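Local coordinates for uncharacterized hypothetical protein FTT_1539c (Francisella tularensis subsp. tularensis, PDB 4QVR) that is of unknown function but carries a DUF6844 domain and a signal sequence, and is probably exported from the cytoplasm, at residues Y432-P435 and G436-N439; S126-Q129 and T130-Y134; T223-E226 and K227-A230. One frame throughout, in Å; residues are numbered along the deposited sequence.

Contact 1. Residues Y432-P435 and G436-N439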
loop_
_atom_site.group_PDB
_atom_site.type_symbol
_atom_site.label_atom_id
_atom_site.label_comp_id
_atom_site.label_asym_id
_atom_site.label_seq_id
_atom_site.Cartn_x
_atom_site.Cartn_y
_atom_site.Cartn_z
ATOM N N TYR A 432 18.433 -4.532 15.832
ATOM C CA TYR A 432 18.694 -5.886 15.478
ATOM C C TYR A 432 20.011 -5.984 14.733
ATOM O O TYR A 432 20.188 -5.375 13.685
ATOM C CB TYR A 432 17.537 -6.427 14.643
ATOM C CG TYR A 432 17.752 -7.858 14.195
ATOM C CD1 TYR A 432 17.856 -8.879 15.124
ATOM C CD2 TYR A 432 17.845 -8.181 12.844
ATOM C CE1 TYR A 432 18.060 -10.183 14.730
ATOM C CE2 TYR A 432 18.050 -9.488 12.433
ATOM C CZ TYR A 432 18.149 -10.489 13.384
ATOM O OH TYR A 432 18.337 -11.798 13.002
ATOM N N LYS A 433 20.952 -6.714 15.302
ATOM C CA LYS A 433 22.235 -6.924 14.641
ATOM C C LYS A 433 22.018 -8.088 13.702
ATOM O O LYS A 433 21.506 -9.121 14.115
ATOM C CB LYS A 433 23.335 -7.236 15.636
ATOM C CG LYS A 433 24.719 -7.204 15.005
ATOM C CD LYS A 433 25.826 -7.126 16.039
ATOM C CE LYS A 433 27.156 -6.824 15.361
ATOM N NZ LYS A 433 28.268 -6.536 16.317
ATOM N N LEU A 434 22.348 -7.907 12.428
ATOM C CA LEU A 434 22.178 -8.973 11.451
ATOM C C LEU A 434 23.101 -10.158 11.816
ATOM O O LEU A 434 24.248 -9.950 12.267
ATOM C CB LEU A 434 22.450 -8.452 10.040
ATOM C CG LEU A 434 21.528 -7.328 9.550
ATOM C CD1 LEU A 434 21.990 -6.826 8.187
ATOM C CD2 LEU A 434 20.061 -7.758 9.499
ATOM N N PRO A 435 22.593 -11.404 11.663
ATOM C CA PRO A 435 23.381 -12.583 12.031
ATOM C C PRO A 435 24.602 -12.762 11.145
ATOM O O PRO A 435 24.486 -12.666 9.925
ATOM C CB PRO A 435 22.392 -13.739 11.830
ATOM C CG PRO A 435 21.450 -13.248 10.799
ATOM C CD PRO A 435 21.289 -11.781 11.085
ATOM N N GLY A 436 25.760 -13.001 11.758
ATOM C CA GLY A 436 27.006 -13.210 11.018
ATOM C C GLY A 436 27.718 -11.935 10.584
ATOM O O GLY A 436 28.945 -11.925 10.456
ATOM N N THR A 437 26.955 -10.864 10.354
ATOM C CA THR A 437 27.513 -9.586 9.919
ATOM C C THR A 437 27.734 -8.686 11.128
ATOM O O THR A 437 27.399 -9.054 12.253
ATOM C CB THR A 437 26.568 -8.862 8.921
ATOM O OG1 THR A 437 25.379 -8.427 9.591
ATOM C CG2 THR A 437 26.184 -9.768 7.743
ATOM N N GLU A 438 28.313 -7.513 10.882
ATOM C CA GLU A 438 28.555 -6.522 11.929
ATOM C C GLU A 438 27.534 -5.389 11.813
ATOM O O GLU A 438 27.536 -4.450 12.609
ATOM C CB GLU A 438 29.976 -5.966 11.819
ATOM C CG GLU A 438 30.365 -4.993 12.932
ATOM C CD GLU A 438 31.805 -4.519 12.836
ATOM O OE1 GLU A 438 32.223 -3.701 13.686
ATOM O OE2 GLU A 438 32.523 -4.959 11.916
ATOM N N ASN A 439 26.650 -5.484 10.826
ATOM C CA ASN A 439 25.646 -4.458 10.610
ATOM C C ASN A 439 24.486 -4.529 11.592
ATOM O O ASN A 439 24.154 -5.589 12.136
ATOM C CB ASN A 439 25.123 -4.501 9.175
ATOM C CG ASN A 439 26.182 -4.117 8.160
ATOM O OD1 ASN A 439 27.391 -4.076 8.468
ATOM N ND2 ASN A 439 25.740 -3.829 6.940
#

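Contact 2. Residues S126-Q129 and T130-Y134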
loop_
_atom_site.group_PDB
_atom_site.type_symbol
_atom_site.label_atom_id
_atom_site.label_comp_id
_atom_site.label_asym_id
_atom_site.label_seq_id
_atom_site.Cartn_x
_atom_site.Cartn_y
_atom_site.Cartn_z
ATOM N N SER A 126 17.717 -4.485 -5.633
ATOM C CA SER A 126 19.052 -5.075 -5.454
ATOM C C SER A 126 19.638 -4.497 -4.210
ATOM O O SER A 126 19.222 -3.419 -3.783
ATOM C CB SER A 126 19.970 -4.730 -6.622
ATOM O OG SER A 126 19.322 -5.009 -7.845
ATOM N N VAL A 127 20.566 -5.227 -3.601
ATOM C CA VAL A 127 21.313 -4.714 -2.448
ATOM C C VAL A 127 22.760 -4.614 -2.921
ATOM O O VAL A 127 23.093 -5.182 -3.969
ATOM C CB VAL A 127 21.248 -5.628 -1.207
ATOM C CG1 VAL A 127 19.833 -5.760 -0.713
ATOM C CG2 VAL A 127 21.860 -6.996 -1.488
ATOM N N ASN A 128 23.623 -3.887 -2.201
ATOM C CA ASN A 128 25.036 -3.819 -2.623
ATOM C C ASN A 128 25.818 -5.036 -2.120
ATOM O O ASN A 128 25.281 -5.866 -1.377
ATOM C CB ASN A 128 25.703 -2.500 -2.203
ATOM C CG ASN A 128 25.785 -2.325 -0.707
ATOM O OD1 ASN A 128 25.688 -3.276 0.052
ATOM N ND2 ASN A 128 25.986 -1.092 -0.278
ATOM N N GLN A 129 27.075 -5.116 -2.538
ATOM C CA GLN A 129 28.005 -6.205 -2.198
ATOM C C GLN A 129 28.063 -6.569 -0.718
ATOM O O GLN A 129 28.000 -7.741 -0.348
ATOM C CB GLN A 129 29.433 -5.798 -2.613
ATOM C CG GLN A 129 29.613 -5.410 -4.076
ATOM C CD GLN A 129 29.284 -6.536 -5.043
ATOM O OE1 GLN A 129 28.940 -7.655 -4.634
ATOM N NE2 GLN A 129 29.399 -6.250 -6.343
ATOM N N THR A 130 28.225 -5.543 0.110
ATOM C CA THR A 130 28.336 -5.680 1.559
ATOM C C THR A 130 26.974 -5.634 2.265
ATOM O O THR A 130 26.898 -5.696 3.494
ATOM C CB THR A 130 29.233 -4.550 2.114
ATOM O OG1 THR A 130 28.650 -3.274 1.810
ATOM C CG2 THR A 130 30.637 -4.619 1.486
ATOM N N ASN A 131 25.909 -5.504 1.476
ATOM C CA ASN A 131 24.536 -5.430 1.967
ATOM C C ASN A 131 24.311 -4.241 2.919
ATOM O O ASN A 131 23.417 -4.272 3.765
ATOM C CB ASN A 131 24.137 -6.757 2.628
ATOM C CG ASN A 131 22.621 -6.949 2.705
ATOM O OD1 ASN A 131 21.867 -6.479 1.836
ATOM N ND2 ASN A 131 22.168 -7.662 3.732
ATOM N N SER A 132 25.119 -3.191 2.772
ATOM C CA SER A 132 24.984 -1.999 3.614
ATOM C C SER A 132 23.783 -1.130 3.227
ATOM O O SER A 132 23.375 -0.283 4.007
ATOM C CB SER A 132 26.268 -1.147 3.614
ATOM O OG SER A 132 26.554 -0.597 2.334
ATOM N N ASN A 133 23.214 -1.324 2.039
ATOM C CA ASN A 133 22.041 -0.534 1.641
ATOM C C ASN A 133 20.753 -1.355 1.746
ATOM O O ASN A 133 19.759 -1.033 1.115
ATOM C CB ASN A 133 22.206 0.034 0.227
ATOM C CG ASN A 133 22.251 -1.041 -0.826
ATOM O OD1 ASN A 133 22.389 -2.217 -0.512
ATOM N ND2 ASN A 133 22.172 -0.643 -2.079
ATOM N N TYR A 134 20.793 -2.415 2.555
ATOM C CA TYR A 134 19.667 -3.276 2.772
ATOM C C TYR A 134 18.398 -2.519 3.164
ATOM O O TYR A 134 17.342 -2.756 2.601
ATOM C CB TYR A 134 19.978 -4.321 3.871
ATOM C CG TYR A 134 18.723 -5.007 4.391
ATOM C CD1 TYR A 134 18.077 -5.992 3.645
ATOM C CD2 TYR A 134 18.153 -4.641 5.609
ATOM C CE1 TYR A 134 16.912 -6.606 4.112
ATOM C CE2 TYR A 134 16.971 -5.240 6.069
ATOM C CZ TYR A 134 16.358 -6.232 5.318
ATOM O OH TYR A 134 15.190 -6.855 5.782
#

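Contact 3. Residues T223-E226 and K227-A230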
loop_
_atom_site.group_PDB
_atom_site.type_symbol
_atom_site.label_atom_id
_atom_site.label_comp_id
_atom_site.label_asym_id
_atom_site.label_seq_id
_atom_site.Cartn_x
_atom_site.Cartn_y
_atom_site.Cartn_z
ATOM N N THR A 223 -20.567 5.346 -38.272
ATOM C CA THR A 223 -21.993 5.440 -37.976
ATOM C C THR A 223 -22.194 6.282 -36.728
ATOM O O THR A 223 -21.265 6.430 -35.946
ATOM C CB THR A 223 -22.568 4.047 -37.645
ATOM O OG1 THR A 223 -21.881 3.039 -38.395
ATOM C CG2 THR A 223 -24.081 3.982 -37.911
ATOM N N PRO A 224 -23.400 6.857 -36.541
ATOM C CA PRO A 224 -23.600 7.545 -35.263
ATOM C C PRO A 224 -23.736 6.537 -34.099
ATOM O O PRO A 224 -23.427 6.878 -32.969
ATOM C CB PRO A 224 -24.884 8.358 -35.481
ATOM C CG PRO A 224 -24.999 8.492 -36.967
ATOM C CD PRO A 224 -24.448 7.208 -37.518
ATOM N N GLU A 225 -24.191 5.312 -34.376
ATOM C CA GLU A 225 -24.278 4.281 -33.333
ATOM C C GLU A 225 -22.890 3.855 -32.907
ATOM O O GLU A 225 -22.680 3.483 -31.761
ATOM C CB GLU A 225 -25.055 3.024 -33.790
ATOM C CG GLU A 225 -26.571 3.168 -33.840
ATOM C CD GLU A 225 -27.164 3.620 -32.512
ATOM O OE1 GLU A 225 -26.741 3.094 -31.457
ATOM O OE2 GLU A 225 -28.063 4.492 -32.521
ATOM N N GLU A 226 -21.951 3.893 -33.841
ATOM C CA GLU A 226 -20.590 3.509 -33.556
ATOM C C GLU A 226 -19.945 4.605 -32.707
ATOM O O GLU A 226 -19.127 4.326 -31.824
ATOM C CB GLU A 226 -19.841 3.257 -34.861
ATOM C CG GLU A 226 -18.487 2.611 -34.676
ATOM C CD GLU A 226 -17.914 2.050 -35.963
ATOM O OE1 GLU A 226 -18.603 2.080 -37.014
ATOM O OE2 GLU A 226 -16.769 1.555 -35.911
ATOM N N LYS A 227 -20.337 5.851 -32.966
ATOM C CA LYS A 227 -19.851 6.982 -32.191
ATOM C C LYS A 227 -20.456 6.956 -30.796
ATOM O O LYS A 227 -19.760 7.201 -29.812
ATOM C CB LYS A 227 -20.188 8.313 -32.876
ATOM C CG LYS A 227 -19.414 8.555 -34.163
ATOM C CD LYS A 227 -19.885 9.810 -34.886
ATOM C CE LYS A 227 -19.038 10.071 -36.117
ATOM N NZ LYS A 227 -19.461 11.290 -36.850
ATOM N N LYS A 228 -21.751 6.676 -30.712
ATOM C CA LYS A 228 -22.439 6.623 -29.418
ATOM C C LYS A 228 -21.858 5.573 -28.463
ATOM O O LYS A 228 -21.751 5.828 -27.262
ATOM C CB LYS A 228 -23.943 6.364 -29.605
ATOM C CG LYS A 228 -24.700 7.519 -30.252
ATOM C CD LYS A 228 -26.092 7.090 -30.694
ATOM C CE LYS A 228 -26.807 8.178 -31.470
ATOM N NZ LYS A 228 -28.124 7.679 -31.951
ATOM N N LYS A 229 -21.472 4.412 -28.989
ATOM C CA LYS A 229 -20.943 3.339 -28.133
ATOM C C LYS A 229 -19.507 3.590 -27.708
ATOM O O LYS A 229 -19.127 3.269 -26.593
ATOM C CB LYS A 229 -21.055 1.962 -28.804
ATOM C CG LYS A 229 -20.128 1.712 -29.986
ATOM C CD LYS A 229 -20.358 0.308 -30.550
ATOM C CE LYS A 229 -19.523 0.047 -31.797
ATOM N NZ LYS A 229 -19.856 -1.249 -32.459
ATOM N N ALA A 230 -18.708 4.153 -28.608
ATOM C CA ALA A 230 -17.317 4.452 -28.301
ATOM C C ALA A 230 -17.289 5.455 -27.177
ATOM O O ALA A 230 -16.386 5.436 -26.343
ATOM C CB ALA A 230 -16.604 5.010 -29.514
#

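Contact 1. Residues Y432-P435 and G436-N439
Leu434 and Thr437 meet in the hairpin loop that joins the antiparallel strands 424-433 and 440-448. Pro435 and Gly436 take the two central places of the turn, and their backbone angles are those of type II, with positive phi at Gly436. The packing is closest on the side of Leu434. Its CB lies 3.0 Å from Thr437 OG1, and its CD1 reaches to 4.0 Å from Asn439 CB, the leucine being buried and resting also on Met313. Leu434 O receives two weak hydrogen bonds from one residue, at 3.4 Å from Thr437 N and 3.3 Å from Thr437 OG1, so the turn is closed rather loosely. The firmer bond, nearer the strands, runs from Leu434 N to Asn439 O, 3.0 Å long with 152° at the hydrogen; Tyr432 with Val441 continues the strand pairing.

The other side is solvent-facing. With CG anti to its backbone N (chi1 -169°) and the rest of the chain extended, Lys433 runs across the backbone of Glu438, yet its NZ stops 5.5 Å from Glu438 OE1, making at most a loose electrostatic attraction. Near its base, Lys433 CG sits 3.3 Å from Asn439 O.

Contact 2. Residues S126-Q129 and T130-Y134
Asn128 and Asn133 lay their amides one over the other in the loop between strand 117-126 and helix 134-159, the planes 14° apart and the side chains running in opposite directions. Two type I beta turns, Asn128 to Asn131 and Asn131 to Tyr134, fold this loop back on itself. Following Asn128 outward, CB lies 3.7 Å from Asn133 OD1, and CG comes closer to the same oxygen, at 3.4 Å. A chi1 of 64° places CG between the backbone N and carbonyl carbon, turning the amide toward the second turn. There OD1 accepts Ser132 N at 2.8 Å, in the carbonyl plane and on a lone pair, while ND2 gives a nearly straight bond (168°) to Ser132 OG at 2.7 Å. Both ends of the amide are thus gripped by one serine, which fixes its rotation. Asn133 replies from its side, OD1 accepting Asn128 N at 2.7 Å; although it precedes the helix, its side chain reaches back into the loop. Asn131 OD1 is buried against Val127, 3.2 Å from CB, and has no polar partner in the model, whereas its ND2 bonds Glu260. Val127 pairs by its backbone with Gly263 and touches Ala265 of strand 264-273, and Tyr134, opening helix 134-159, packs on Val258 and Glu260 of strand 251-261.

Contact 3. Residues T223-E226 and K227-A230
Glu225 and Lys228 are joined by a salt bridge on the first turns of helix 224-246. OE2 of Glu225 and NZ of Lys228 are 3.2 Å apart, and the ammonium group comes from above the carboxylate plane, 45° out of it. A bend in the glutamate chain (chi2 -56°) brings the carboxylate round to the lysine, whose own chain is extended. Glu226 and Lys229 carry opposite charges but do not bridge, OE2 of Glu226 staying 5.4 Å from NZ of Lys229.

Backbone hydrogen bonds provide the regular framework. Thr223 O, Pro224 O, Glu225 O and Glu226 O each accept the amide four residues on, Lys227 to Ala230 in turn; that from Lys228 N to Pro224 O is the shortest, at 2.8 Å.

Van der Waals contacts of the lysine chains complete the set: Lys228 CG passes 3.1 Å from Pro224 O and Lys227 CG 3.3 Å from Thr223 O, both against backbone carbonyls, while Lys229 CE rests 4.0 Å from Glu226 CG where those two chains cross. Lys227 turns toward helix 203-213, where it packs on Leu211, with Pro218 and Phe221 of loops alongside, and its NZ forms a salt bridge with Asp208 OD1; Ala230 also touches Phe221.

Thr223 stands at the N-cap position without a capping bond from its side chain, Pro224 follows at the first helical place, where no amide hydrogen is needed, and Glu225 and Glu226 come next. Proline and acidic residues in these places are typical of the N-terminal turn of an alpha-helix, whose dipole the carboxylates probably complement.

Overall arrangement
Contacts 1 and 2 are neighbours although some 300 residues separate them in sequence: their centres lie 13 Å apart, and Asn439 ND2 of the hairpin loop packs 3.9 Å from Ser132 CA of the loop before helix 134-159. The loop of contact 1 joins two strands of the four-stranded antiparallel sheet, and that of contact 2 follows an outermost strand of the three-stranded one, so the touch brings together loops attached to different sheets. Met313 is a common neighbour, packing on Leu434 and Tyr134 alike. Contact 3 is remote, its centre 65 Å from that of contact 1 and 56 Å from that of contact 2, at the far end of the elongated chain.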